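Local atomic coordinates of type IV pilus biogenesis factor PilY1 (PDB entry 3HX6), a protein that primes type IV pilus assembly, mediates adhesion to host cells and supports twitching motility, apparently through calcium binding and release, its C-terminal domain carrying a calcium site. Residues P67-G72 and G206-V211; G72-F77 and V142-F147; E188-Y193 and N220-L225; T349-Y352 and A356-R359. The protein carries 3 engineered substitutions. All coordinates share one frame; numbering follows the deposited sequence.

Contact 1 of 4, residues P67-G72 and G206-V211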
loop_
_atom_site.group_PDB
_atom_site.type_symbol
_atom_site.label_atom_id
_atom_site.label_comp_id
_atom_site.label_asym_id
_atom_site.label_seq_id
_atom_site.Cartn_x
_atom_site.Cartn_y
_atom_site.Cartn_z
ATOM N N PRO A 67 -17.011 -13.914 6.337
ATOM C CA PRO A 67 -18.132 -13.982 7.282
ATOM C C PRO A 67 -19.466 -13.664 6.612
ATOM O O PRO A 67 -20.512 -14.096 7.074
ATOM C CB PRO A 67 -17.758 -12.945 8.344
ATOM C CG PRO A 67 -16.259 -12.899 8.270
ATOM C CD PRO A 67 -15.998 -12.948 6.794
ATOM N N ILE A 68 -19.425 -12.907 5.522
ATOM C CA ILE A 68 -20.649 -12.558 4.807
ATOM C C ILE A 68 -21.267 -13.802 4.162
ATOM O O ILE A 68 -22.491 -13.953 4.127
ATOM C CB ILE A 68 -20.375 -11.512 3.701
ATOM C CG1 ILE A 68 -19.700 -10.278 4.307
ATOM C CG2 ILE A 68 -21.686 -11.106 3.025
ATOM C CD1 ILE A 68 -19.355 -9.192 3.302
ATOM N N GLU A 69 -20.422 -14.699 3.662
ATOM C CA GLU A 69 -20.912 -15.907 3.009
ATOM C C GLU A 69 -20.252 -17.182 3.541
ATOM O O GLU A 69 -19.270 -17.676 2.975
ATOM C CB GLU A 69 -20.689 -15.807 1.499
ATOM C CG GLU A 69 -21.304 -14.573 0.854
ATOM C CD GLU A 69 -22.816 -14.530 0.974
ATOM O OE1 GLU A 69 -23.439 -15.595 1.186
ATOM O OE2 GLU A 69 -23.386 -13.426 0.836
ATOM N N PRO A 70 -20.801 -17.743 4.628
ATOM C CA PRO A 70 -20.264 -18.961 5.236
ATOM C C PRO A 70 -20.235 -20.145 4.277
ATOM O O PRO A 70 -19.403 -21.040 4.415
ATOM C CB PRO A 70 -21.209 -19.202 6.413
ATOM C CG PRO A 70 -21.649 -17.820 6.776
ATOM C CD PRO A 70 -21.933 -17.231 5.416
ATOM N N SER A 71 -21.142 -20.149 3.307
ATOM C CA SER A 71 -21.208 -21.247 2.352
ATOM C C SER A 71 -20.138 -21.149 1.273
ATOM O O SER A 71 -20.006 -22.044 0.443
ATOM C CB SER A 71 -22.594 -21.311 1.702
ATOM O OG SER A 71 -22.741 -20.334 0.682
ATOM N N GLY A 72 -19.371 -20.063 1.282
ATOM C CA GLY A 72 -18.326 -19.909 0.285
ATOM C C GLY A 72 -16.944 -19.891 0.912
ATOM O O GLY A 72 -16.806 -20.028 2.127
ATOM N N GLY A 206 -30.776 -11.999 2.340
ATOM C CA GLY A 206 -29.886 -13.133 2.166
ATOM C C GLY A 206 -29.088 -13.202 0.879
ATOM O O GLY A 206 -28.302 -14.137 0.687
ATOM N N LYS A 207 -29.250 -12.216 0.004
ATOM C CA LYS A 207 -28.547 -12.255 -1.271
ATOM C C LYS A 207 -27.834 -10.962 -1.656
ATOM O O LYS A 207 -28.030 -9.908 -1.040
ATOM C CB LYS A 207 -29.540 -12.646 -2.373
ATOM C CG LYS A 207 -30.414 -13.847 -1.995
ATOM C CD LYS A 207 -31.507 -14.106 -3.018
ATOM C CE LYS A 207 -31.010 -14.945 -4.181
ATOM N NZ LYS A 207 -30.698 -16.329 -3.727
ATOM N N TRP A 208 -26.985 -11.063 -2.672
ATOM C CA TRP A 208 -26.265 -9.911 -3.176
ATOM C C TRP A 208 -27.139 -9.251 -4.220
ATOM O O TRP A 208 -27.853 -9.926 -4.957
ATOM C CB TRP A 208 -24.937 -10.334 -3.789
ATOM C CG TRP A 208 -23.890 -10.578 -2.753
ATOM C CD1 TRP A 208 -23.810 -11.637 -1.893
ATOM C CD2 TRP A 208 -22.812 -9.701 -2.417
ATOM N NE1 TRP A 208 -22.743 -11.469 -1.035
ATOM C CE2 TRP A 208 -22.114 -10.289 -1.339
ATOM C CE3 TRP A 208 -22.366 -8.473 -2.927
ATOM C CZ2 TRP A 208 -20.993 -9.687 -0.755
ATOM C CZ3 TRP A 208 -21.248 -7.873 -2.346
ATOM C CH2 TRP A 208 -20.575 -8.485 -1.270
ATOM N N ALA A 209 -27.082 -7.930 -4.287
ATOM C CA ALA A 209 -27.897 -7.209 -5.243
ATOM C C ALA A 209 -27.212 -5.978 -5.790
ATOM O O ALA A 209 -26.194 -5.512 -5.269
ATOM C CB ALA A 209 -29.212 -6.795 -4.594
ATOM N N VAL A 210 -27.778 -5.470 -6.872
ATOM C CA VAL A 210 -27.293 -4.243 -7.464
ATOM C C VAL A 210 -28.282 -3.243 -6.906
ATOM O O VAL A 210 -29.487 -3.376 -7.120
ATOM C CB VAL A 210 -27.402 -4.254 -8.991
ATOM C CG1 VAL A 210 -27.224 -2.829 -9.537
ATOM C CG2 VAL A 210 -26.339 -5.183 -9.570
ATOM N N VAL A 211 -27.784 -2.273 -6.154
ATOM C CA VAL A 211 -28.648 -1.256 -5.582
ATOM C C VAL A 211 -28.290 0.062 -6.230
ATOM O O VAL A 211 -27.162 0.535 -6.114
ATOM C CB VAL A 211 -28.468 -1.183 -4.060
ATOM C CG1 VAL A 211 -29.413 -0.143 -3.469
ATOM C CG2 VAL A 211 -28.747 -2.567 -3.461
HETATM O O HOH W 1 -25.877 -14.736 -0.392
#
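E69 and W208 form a buried hydrogen bond between a carboxylate and an indole, joining the loop that follows helix 62-65 to the start of strand 208-213, while I68 adds an apolar touch beside it. The bond runs from W208 NE1 to E69 OE2, 2.8 Å apart, and is clearly bent, with 136° at the hydrogen. At the indole, the acceptor lies by the ring edge, close to its plane; at the carboxylate, the N-H arrives on the anti side, 32° out of plane. A bend at chi2 of E69 (-63°) folds the carboxylate round to meet the indole. Strand 208-213 belongs to a four-stranded antiparallel sheet, a blade of the PilY1 beta-propeller, and R202 on the adjoining strand 199-202 makes a salt bridge to the same E69 OE2. One oxygen thus takes both an indole N-H and a guanidinium, which would favour the ionised glutamate. A water 3.0 Å from the other oxygen, E69 OE1, can bond it only weakly; this water also lies 2.7 Å from G206 O, and the acceptors around it outnumber its protons. I68 CG2 approaches W208 CZ2 obliquely, at 4.1 Å, the isoleucine crossing the indole at about a right angle. Behind E69 the chain closes a type I turn, with G72 N bonded to E69 O at 2.9 Å. The I68 side chain also lies about 5 Å from that of V264, a ligand residue of the bound calcium ion.

Contact 2 of 4, residues G72-F77 and V142-F147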
loop_
_atom_site.group_PDB
_atom_site.type_symbol
_atom_site.label_atom_id
_atom_site.label_comp_id
_atom_site.label_asym_id
_atom_site.label_seq_id
_atom_site.Cartn_x
_atom_site.Cartn_y
_atom_site.Cartn_z
ATOM N N GLY A 72 -19.371 -20.063 1.282
ATOM C CA GLY A 72 -18.326 -19.909 0.285
ATOM C C GLY A 72 -16.944 -19.891 0.912
ATOM O O GLY A 72 -16.806 -20.028 2.127
ATOM N N ASN A 73 -15.916 -19.735 0.083
ATOM C CA ASN A 73 -14.544 -19.678 0.574
ATOM C C ASN A 73 -13.849 -18.521 -0.139
ATOM O O ASN A 73 -13.331 -18.686 -1.240
ATOM C CB ASN A 73 -13.804 -20.982 0.272
ATOM C CG ASN A 73 -12.531 -21.116 1.073
ATOM O OD1 ASN A 73 -11.760 -20.163 1.201
ATOM N ND2 ASN A 73 -12.299 -22.303 1.624
ATOM N N TYR A 74 -13.833 -17.349 0.487
ATOM C CA TYR A 74 -13.221 -16.194 -0.154
ATOM C C TYR A 74 -11.710 -16.309 -0.309
ATOM O O TYR A 74 -11.157 -15.857 -1.310
ATOM C CB TYR A 74 -13.556 -14.905 0.600
ATOM C CG TYR A 74 -13.377 -13.663 -0.251
ATOM C CD1 TYR A 74 -14.253 -13.385 -1.305
ATOM C CD2 TYR A 74 -12.316 -12.781 -0.029
ATOM C CE1 TYR A 74 -14.077 -12.264 -2.119
ATOM C CE2 TYR A 74 -12.129 -11.656 -0.841
ATOM C CZ TYR A 74 -13.015 -11.406 -1.884
ATOM O OH TYR A 74 -12.830 -10.308 -2.698
ATOM N N SER A 75 -11.038 -16.910 0.670
ATOM C CA SER A 75 -9.586 -17.048 0.591
ATOM C C SER A 75 -9.162 -17.779 -0.682
ATOM O O SER A 75 -8.187 -17.389 -1.322
ATOM C CB SER A 75 -9.039 -17.788 1.814
ATOM O OG SER A 75 -9.448 -19.141 1.802
ATOM N N THR A 76 -9.889 -18.832 -1.054
ATOM C CA THR A 76 -9.550 -19.576 -2.264
ATOM C C THR A 76 -9.886 -18.748 -3.505
ATOM O O THR A 76 -9.232 -18.868 -4.541
ATOM C CB THR A 76 -10.284 -20.937 -2.337
ATOM O OG1 THR A 76 -11.698 -20.731 -2.290
ATOM C CG2 THR A 76 -9.872 -21.830 -1.175
ATOM N N PHE A 77 -10.910 -17.907 -3.398
ATOM C CA PHE A 77 -11.290 -17.050 -4.512
ATOM C C PHE A 77 -10.215 -15.987 -4.665
ATOM O O PHE A 77 -9.773 -15.691 -5.769
ATOM C CB PHE A 77 -12.622 -16.358 -4.239
ATOM C CG PHE A 77 -13.040 -15.404 -5.327
ATOM C CD1 PHE A 77 -13.598 -15.878 -6.507
ATOM C CD2 PHE A 77 -12.866 -14.034 -5.172
ATOM C CE1 PHE A 77 -13.986 -14.998 -7.516
ATOM C CE2 PHE A 77 -13.249 -13.149 -6.174
ATOM C CZ PHE A 77 -13.808 -13.635 -7.347
ATOM N N VAL A 142 -17.414 -2.299 -11.037
ATOM C CA VAL A 142 -16.951 -3.677 -10.914
ATOM C C VAL A 142 -16.885 -3.992 -9.426
ATOM O O VAL A 142 -16.482 -3.152 -8.628
ATOM C CB VAL A 142 -15.549 -3.894 -11.543
ATOM C CG1 VAL A 142 -15.584 -3.532 -13.023
ATOM C CG2 VAL A 142 -14.499 -3.063 -10.812
ATOM N N ALA A 143 -17.292 -5.195 -9.051
ATOM C CA ALA A 143 -17.265 -5.568 -7.649
ATOM C C ALA A 143 -17.322 -7.073 -7.506
ATOM O O ALA A 143 -17.682 -7.783 -8.446
ATOM C CB ALA A 143 -18.449 -4.931 -6.913
ATOM N N ASP A 144 -16.935 -7.559 -6.333
ATOM C CA ASP A 144 -17.003 -8.983 -6.060
ATOM C C ASP A 144 -18.368 -9.211 -5.431
ATOM O O ASP A 144 -18.824 -8.410 -4.616
ATOM C CB ASP A 144 -15.896 -9.412 -5.095
ATOM C CG ASP A 144 -14.535 -9.470 -5.764
ATOM O OD1 ASP A 144 -14.487 -9.436 -7.008
ATOM O OD2 ASP A 144 -13.518 -9.562 -5.049
ATOM N N ALA A 145 -19.035 -10.282 -5.835
ATOM C CA ALA A 145 -20.349 -10.592 -5.300
ATOM C C ALA A 145 -20.498 -12.100 -5.190
ATOM O O ALA A 145 -19.802 -12.853 -5.862
ATOM C CB ALA A 145 -21.440 -10.014 -6.205
ATOM N N PHE A 146 -21.416 -12.534 -4.343
ATOM C CA PHE A 146 -21.641 -13.953 -4.147
ATOM C C PHE A 146 -23.030 -14.346 -4.622
ATOM O O PHE A 146 -24.023 -13.736 -4.227
ATOM C CB PHE A 146 -21.467 -14.285 -2.663
ATOM C CG PHE A 146 -21.486 -15.754 -2.352
ATOM C CD1 PHE A 146 -22.663 -16.384 -1.967
ATOM C CD2 PHE A 146 -20.309 -16.501 -2.399
ATOM C CE1 PHE A 146 -22.672 -17.737 -1.625
ATOM C CE2 PHE A 146 -20.304 -17.856 -2.060
ATOM C CZ PHE A 146 -21.488 -18.474 -1.671
ATOM N N PHE A 147 -23.088 -15.350 -5.492
ATOM C CA PHE A 147 -24.352 -15.865 -6.004
ATOM C C PHE A 147 -24.076 -17.170 -6.753
ATOM O O PHE A 147 -22.940 -17.441 -7.151
ATOM C CB PHE A 147 -25.040 -14.825 -6.898
ATOM C CG PHE A 147 -24.248 -14.433 -8.109
ATOM C CD1 PHE A 147 -24.350 -15.164 -9.291
ATOM C CD2 PHE A 147 -23.418 -13.313 -8.081
ATOM C CE1 PHE A 147 -23.638 -14.788 -10.432
ATOM C CE2 PHE A 147 -22.700 -12.927 -9.220
ATOM C CZ PHE A 147 -22.814 -13.667 -10.398
#
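D144 meets Y74 and F77 with all four atoms of its side chain. CB, the first carbon, points at helix 74-82 and lies 4.0 Å from Y74 OH. With CG anti to its own carbonyl carbon (chi1 -75°), the carboxylate reaches the edges of both rings, and CG comes to 3.9 Å from F77 CE2. OD2 carries most of the contact. It accepts a short hydrogen bond from Y74 OH, 2.6 Å long, through its anti lone pair, and it lies in the plane of the tyrosine ring, at the edge. OD2 is also 3.8 Å from F77 CE2, again near the ring plane, while OD1 stands 4.0 Å from the same carbon; the phenyl and carboxylate planes stand almost perpendicular (89°). Such an edge-on approach sets the slightly positive rim of an aromatic ring toward a carboxylate oxygen. D144 belongs to strand 141-147, an edge strand of a four-stranded antiparallel blade of the beta-propeller, and the contact joins the first turn of helix 74-82 to that blade. OD2 further accepts from Q59 N, and OD1 from T153 OG1 on the next strand. Two residues further along the strand, the F146 ring comes against bare backbone: its CE2 is 3.7 Å from G72 CA, where no side chain stands in the way. Just after G72 the helix is opened by N73, its N-cap, whose OD1 takes T76 N at 3.2 Å from above the amide plane and S75 OG at 2.6 Å within it. F146 and Y74 each also meet W151 edge to face.

Contact 3 of 4, residues E188-Y193 and N220-L225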
loop_
_atom_site.group_PDB
_atom_site.type_symbol
_atom_site.label_atom_id
_atom_site.label_comp_id
_atom_site.label_asym_id
_atom_site.label_seq_id
_atom_site.Cartn_x
_atom_site.Cartn_y
_atom_site.Cartn_z
ATOM N N GLU A 188 -38.380 -2.994 -15.932
ATOM C CA GLU A 188 -38.565 -2.001 -14.883
ATOM C C GLU A 188 -39.122 -0.742 -15.520
ATOM O O GLU A 188 -38.372 0.113 -15.987
ATOM C CB GLU A 188 -37.227 -1.706 -14.196
ATOM C CG GLU A 188 -37.286 -0.622 -13.133
ATOM C CD GLU A 188 -38.516 -0.738 -12.254
ATOM O OE1 GLU A 188 -39.491 0.011 -12.490
ATOM O OE2 GLU A 188 -38.513 -1.585 -11.335
ATOM N N PRO A 189 -40.455 -0.614 -15.540
ATOM C CA PRO A 189 -41.133 0.543 -16.131
ATOM C C PRO A 189 -40.631 1.919 -15.697
ATOM O O PRO A 189 -40.694 2.864 -16.475
ATOM C CB PRO A 189 -42.606 0.303 -15.775
ATOM C CG PRO A 189 -42.530 -0.505 -14.520
ATOM C CD PRO A 189 -41.412 -1.467 -14.813
ATOM N N ASP A 190 -40.125 2.038 -14.473
ATOM C CA ASP A 190 -39.634 3.332 -13.995
ATOM C C ASP A 190 -38.133 3.532 -14.170
ATOM O O ASP A 190 -37.544 4.418 -13.557
ATOM C CB ASP A 190 -40.003 3.539 -12.527
ATOM C CG ASP A 190 -41.488 3.765 -12.327
ATOM O OD1 ASP A 190 -42.047 4.676 -12.976
ATOM O OD2 ASP A 190 -42.094 3.039 -11.513
ATOM N N LEU A 191 -37.513 2.714 -15.010
ATOM C CA LEU A 191 -36.088 2.845 -15.255
ATOM C C LEU A 191 -35.838 4.017 -16.207
ATOM O O LEU A 191 -36.483 4.128 -17.253
ATOM C CB LEU A 191 -35.536 1.556 -15.866
ATOM C CG LEU A 191 -34.031 1.533 -16.147
ATOM C CD1 LEU A 191 -33.259 1.587 -14.822
ATOM C CD2 LEU A 191 -33.672 0.269 -16.931
ATOM N N GLY A 192 -34.912 4.896 -15.838
ATOM C CA GLY A 192 -34.595 6.031 -16.686
ATOM C C GLY A 192 -33.176 5.905 -17.201
ATOM O O GLY A 192 -32.599 4.813 -17.169
ATOM N N TYR A 193 -32.610 7.000 -17.694
ATOM C CA TYR A 193 -31.237 6.963 -18.170
ATOM C C TYR A 193 -30.397 6.711 -16.926
ATOM O O TYR A 193 -30.353 7.525 -16.000
ATOM C CB TYR A 193 -30.880 8.282 -18.846
ATOM C CG TYR A 193 -31.704 8.491 -20.089
ATOM C CD1 TYR A 193 -31.501 7.696 -21.216
ATOM C CD2 TYR A 193 -32.746 9.415 -20.110
ATOM C CE1 TYR A 193 -32.318 7.809 -22.329
ATOM C CE2 TYR A 193 -33.572 9.536 -21.218
ATOM C CZ TYR A 193 -33.351 8.730 -22.321
ATOM O OH TYR A 193 -34.172 8.837 -23.413
ATOM N N ASN A 220 -42.555 7.998 -16.014
ATOM C CA ASN A 220 -43.408 8.863 -15.211
ATOM C C ASN A 220 -42.663 9.841 -14.306
ATOM O O ASN A 220 -43.214 10.324 -13.315
ATOM C CB ASN A 220 -44.366 8.004 -14.389
ATOM C CG ASN A 220 -45.339 7.234 -15.261
ATOM O OD1 ASN A 220 -46.170 7.825 -15.954
ATOM N ND2 ASN A 220 -45.232 5.913 -15.246
ATOM N N ASP A 221 -41.415 10.135 -14.661
ATOM C CA ASP A 221 -40.576 11.062 -13.903
ATOM C C ASP A 221 -40.532 10.814 -12.402
ATOM O O ASP A 221 -40.400 11.756 -11.617
ATOM C CB ASP A 221 -41.017 12.506 -14.154
ATOM C CG ASP A 221 -40.730 12.964 -15.566
ATOM O OD1 ASP A 221 -39.553 12.899 -15.988
ATOM O OD2 ASP A 221 -41.682 13.391 -16.252
ATOM N N LYS A 222 -40.637 9.553 -12.001
ATOM C CA LYS A 222 -40.589 9.220 -10.585
ATOM C C LYS A 222 -39.162 8.924 -10.160
ATOM O O LYS A 222 -38.273 8.756 -10.993
ATOM C CB LYS A 222 -41.458 7.998 -10.286
ATOM C CG LYS A 222 -42.940 8.210 -10.543
ATOM C CD LYS A 222 -43.704 6.916 -10.328
ATOM C CE LYS A 222 -45.183 7.072 -10.647
ATOM N NZ LYS A 222 -45.910 5.780 -10.478
ATOM N N ALA A 223 -38.953 8.875 -8.850
ATOM C CA ALA A 223 -37.654 8.564 -8.282
ATOM C C ALA A 223 -37.856 7.314 -7.440
ATOM O O ALA A 223 -38.813 7.234 -6.676
ATOM C CB ALA A 223 -37.169 9.715 -7.413
ATOM N N ALA A 224 -36.968 6.333 -7.585
ATOM C CA ALA A 224 -37.090 5.100 -6.814
ATOM C C ALA A 224 -35.767 4.365 -6.688
ATOM O O ALA A 224 -34.933 4.412 -7.587
ATOM C CB ALA A 224 -38.122 4.179 -7.461
ATOM N N LEU A 225 -35.569 3.694 -5.559
ATOM C CA LEU A 225 -34.357 2.918 -5.359
ATOM C C LEU A 225 -34.651 1.565 -5.987
ATOM O O LEU A 225 -35.687 0.958 -5.713
ATOM C CB LEU A 225 -34.051 2.726 -3.866
ATOM C CG LEU A 225 -32.724 2.005 -3.578
ATOM C CD1 LEU A 225 -31.563 2.947 -3.908
ATOM C CD2 LEU A 225 -32.650 1.576 -2.113
HETATM O O HOH W 2 -41.234 7.156 -13.784
#
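One water is held between D190, N220 and K222, and it makes the closest polar link between the two segments. It donates to D190 OD1 at 2.7 Å and accepts from N220 N, also at 2.7 Å, and from K222 N at 3.0 Å. The aspartate therefore reads two backbone N-H groups of the other segment at second hand. D190 sits in the type I turn E188-L191, closed by L191 N bonded to E188 O at 2.9 Å, and its CB points at the opposite segment. With CG beside the backbone N (chi1 -70°), OD1 comes over the extended lysine at K222 CD, 3.8 Å away, and stands 4.1 Å from N220 ND2; the carboxylate and amide planes are turned 67° apart. OD1 and K222 NZ remain 4.7 Å apart, opposite charges that do not touch. The other oxygen, OD2, makes a salt bridge with K238 on strand 235-241, which neighbours strand 223-229 in the same four-stranded antiparallel blade of the beta-propeller. N214 adds a direct tie, its side-chain amide donating to both D190 O and K222 O. With K238 paired to one oxygen, water donating to the other and a second lysine nearby, D190 is probably ionised, and it meets the 220-225 segment chiefly through the water while its direct salt bridge goes to K238.

Contact 4 of 4, residues T349-Y352 and A356-R359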
loop_
_atom_site.group_PDB
_atom_site.type_symbol
_atom_site.label_atom_id
_atom_site.label_comp_id
_atom_site.label_asym_id
_atom_site.label_seq_id
_atom_site.Cartn_x
_atom_site.Cartn_y
_atom_site.Cartn_z
ATOM N N THR A 349 -24.529 19.057 -4.431
ATOM C CA THR A 349 -25.510 19.178 -5.489
ATOM C C THR A 349 -24.890 19.460 -6.849
ATOM O O THR A 349 -23.757 19.936 -6.947
ATOM C CB THR A 349 -26.540 20.274 -5.142
ATOM O OG1 THR A 349 -25.888 21.547 -5.085
ATOM C CG2 THR A 349 -27.171 19.982 -3.776
ATOM N N GLY A 350 -25.653 19.157 -7.891
ATOM C CA GLY A 350 -25.201 19.367 -9.252
ATOM C C GLY A 350 -25.851 18.364 -10.188
ATOM O O GLY A 350 -26.376 17.342 -9.748
ATOM N N LYS A 351 -25.847 18.671 -11.481
ATOM C CA LYS A 351 -26.411 17.776 -12.482
ATOM C C LYS A 351 -25.673 18.083 -13.775
ATOM O O LYS A 351 -25.399 19.242 -14.083
ATOM C CB LYS A 351 -27.933 17.966 -12.611
ATOM C CG LYS A 351 -28.428 19.129 -13.437
ATOM C CD LYS A 351 -29.962 19.162 -13.378
ATOM C CE LYS A 351 -30.562 20.133 -14.378
ATOM N NZ LYS A 351 -30.416 19.641 -15.775
ATOM N N TYR A 352 -25.344 17.038 -14.523
ATOM C CA TYR A 352 -24.544 17.191 -15.728
ATOM C C TYR A 352 -24.944 16.238 -16.851
ATOM O O TYR A 352 -24.228 16.141 -17.846
ATOM C CB TYR A 352 -23.093 16.900 -15.331
ATOM C CG TYR A 352 -22.001 17.498 -16.184
ATOM C CD1 TYR A 352 -20.793 16.825 -16.346
ATOM C CD2 TYR A 352 -22.128 18.767 -16.752
ATOM C CE1 TYR A 352 -19.736 17.392 -17.040
ATOM C CE2 TYR A 352 -21.064 19.347 -17.453
ATOM C CZ TYR A 352 -19.872 18.648 -17.587
ATOM O OH TYR A 352 -18.801 19.190 -18.261
ATOM N N ALA A 356 -27.750 20.587 -22.156
ATOM C CA ALA A 356 -27.839 21.921 -21.593
ATOM C C ALA A 356 -26.928 22.089 -20.373
ATOM O O ALA A 356 -26.399 23.177 -20.134
ATOM C CB ALA A 356 -29.289 22.222 -21.217
ATOM N N ASP A 357 -26.739 21.014 -19.609
ATOM C CA ASP A 357 -25.897 21.069 -18.414
ATOM C C ASP A 357 -24.428 21.298 -18.746
ATOM O O ASP A 357 -23.637 21.647 -17.868
ATOM C CB ASP A 357 -26.031 19.778 -17.592
ATOM C CG ASP A 357 -27.466 19.490 -17.187
ATOM O OD1 ASP A 357 -28.179 20.447 -16.821
ATOM O OD2 ASP A 357 -27.880 18.309 -17.222
ATOM N N ALA A 358 -24.067 21.096 -20.009
ATOM C CA ALA A 358 -22.690 21.289 -20.445
ATOM C C ALA A 358 -22.268 22.726 -20.179
ATOM O O ALA A 358 -21.089 23.005 -19.964
ATOM C CB ALA A 358 -22.557 20.969 -21.925
ATOM N N ARG A 359 -23.240 23.633 -20.194
ATOM C CA ARG A 359 -22.982 25.045 -19.939
ATOM C C ARG A 359 -23.182 25.379 -18.471
ATOM O O ARG A 359 -24.098 24.873 -17.824
ATOM C CB ARG A 359 -23.898 25.933 -20.783
ATOM C CG ARG A 359 -23.349 26.259 -22.165
ATOM C CD ARG A 359 -24.115 27.419 -22.786
ATOM N NE ARG A 359 -24.179 28.563 -21.876
ATOM C CZ ARG A 359 -24.734 29.734 -22.175
ATOM N NH1 ARG A 359 -25.280 29.932 -23.369
ATOM N NH2 ARG A 359 -24.751 30.709 -21.273
HETATM O O HOH W 3 -18.765 21.333 -19.541
#
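K351 and D357 cross at about a right angle, and their charged ends meet in a salt bridge across a tight bend of the chain. K351 NZ donates to D357 OD1 at 2.6 Å, along the syn lone pair, and also stands 3.2 Å from D357 OD2. The lysine runs out extended and then bends at its last torsion (chi4 71°), which swings the ammonium group back onto the carboxylate; K351 CG and CE also pass near the same oxygen, CE at 3.4 Å from D357 OD1. D357 points the other way, with CB directed at the first segment and packed 3.5 Å from Y352 CA. Its second oxygen accepts from E354 N within the connecting turn, so the carboxylate pins both the lysine and the backbone of the bend. Y352 is turned differently again. Its CB starts away from the second segment, but the ring returns edge first, with D357 O in the ring plane 3.4 Å from CD2. A358 CA approaches the same ring obliquely, at 3.9 Å from Y352 CE2. At the phenolic end a water, also in the ring plane, lies 2.5 Å from Y352 OH and donates to A358 O, so hydroxyl and carbonyl are bridged. Both segments belong to the loop joining strands 343-348 and 367-373, neighbours in a sheet of the beta-propeller region. From that loop Y352 reaches helix 130-137, meeting H132 edge to face and packing on A131, while A358 also rests on H132.

Overall arrangement
From the N terminus, the loop after helix 62-65 is the first to be tied down. Contact 1 joins it to strand 208-213, closing a long excursion, and contact 2 is nested within that excursion, bringing the start of helix 74-82 to strand 141-147. The two share G72 and touch, so neighbouring propeller blades and the helical loop form one patch. Contact 3 opens before contact 1 has closed, and the two cross: their strands 208-213 and 223-229 are neighbours in one blade, where V211 packs on L225. Contact 4 follows in series, a short local closure on the opposite side of the chain's centre from contacts 1 and 2.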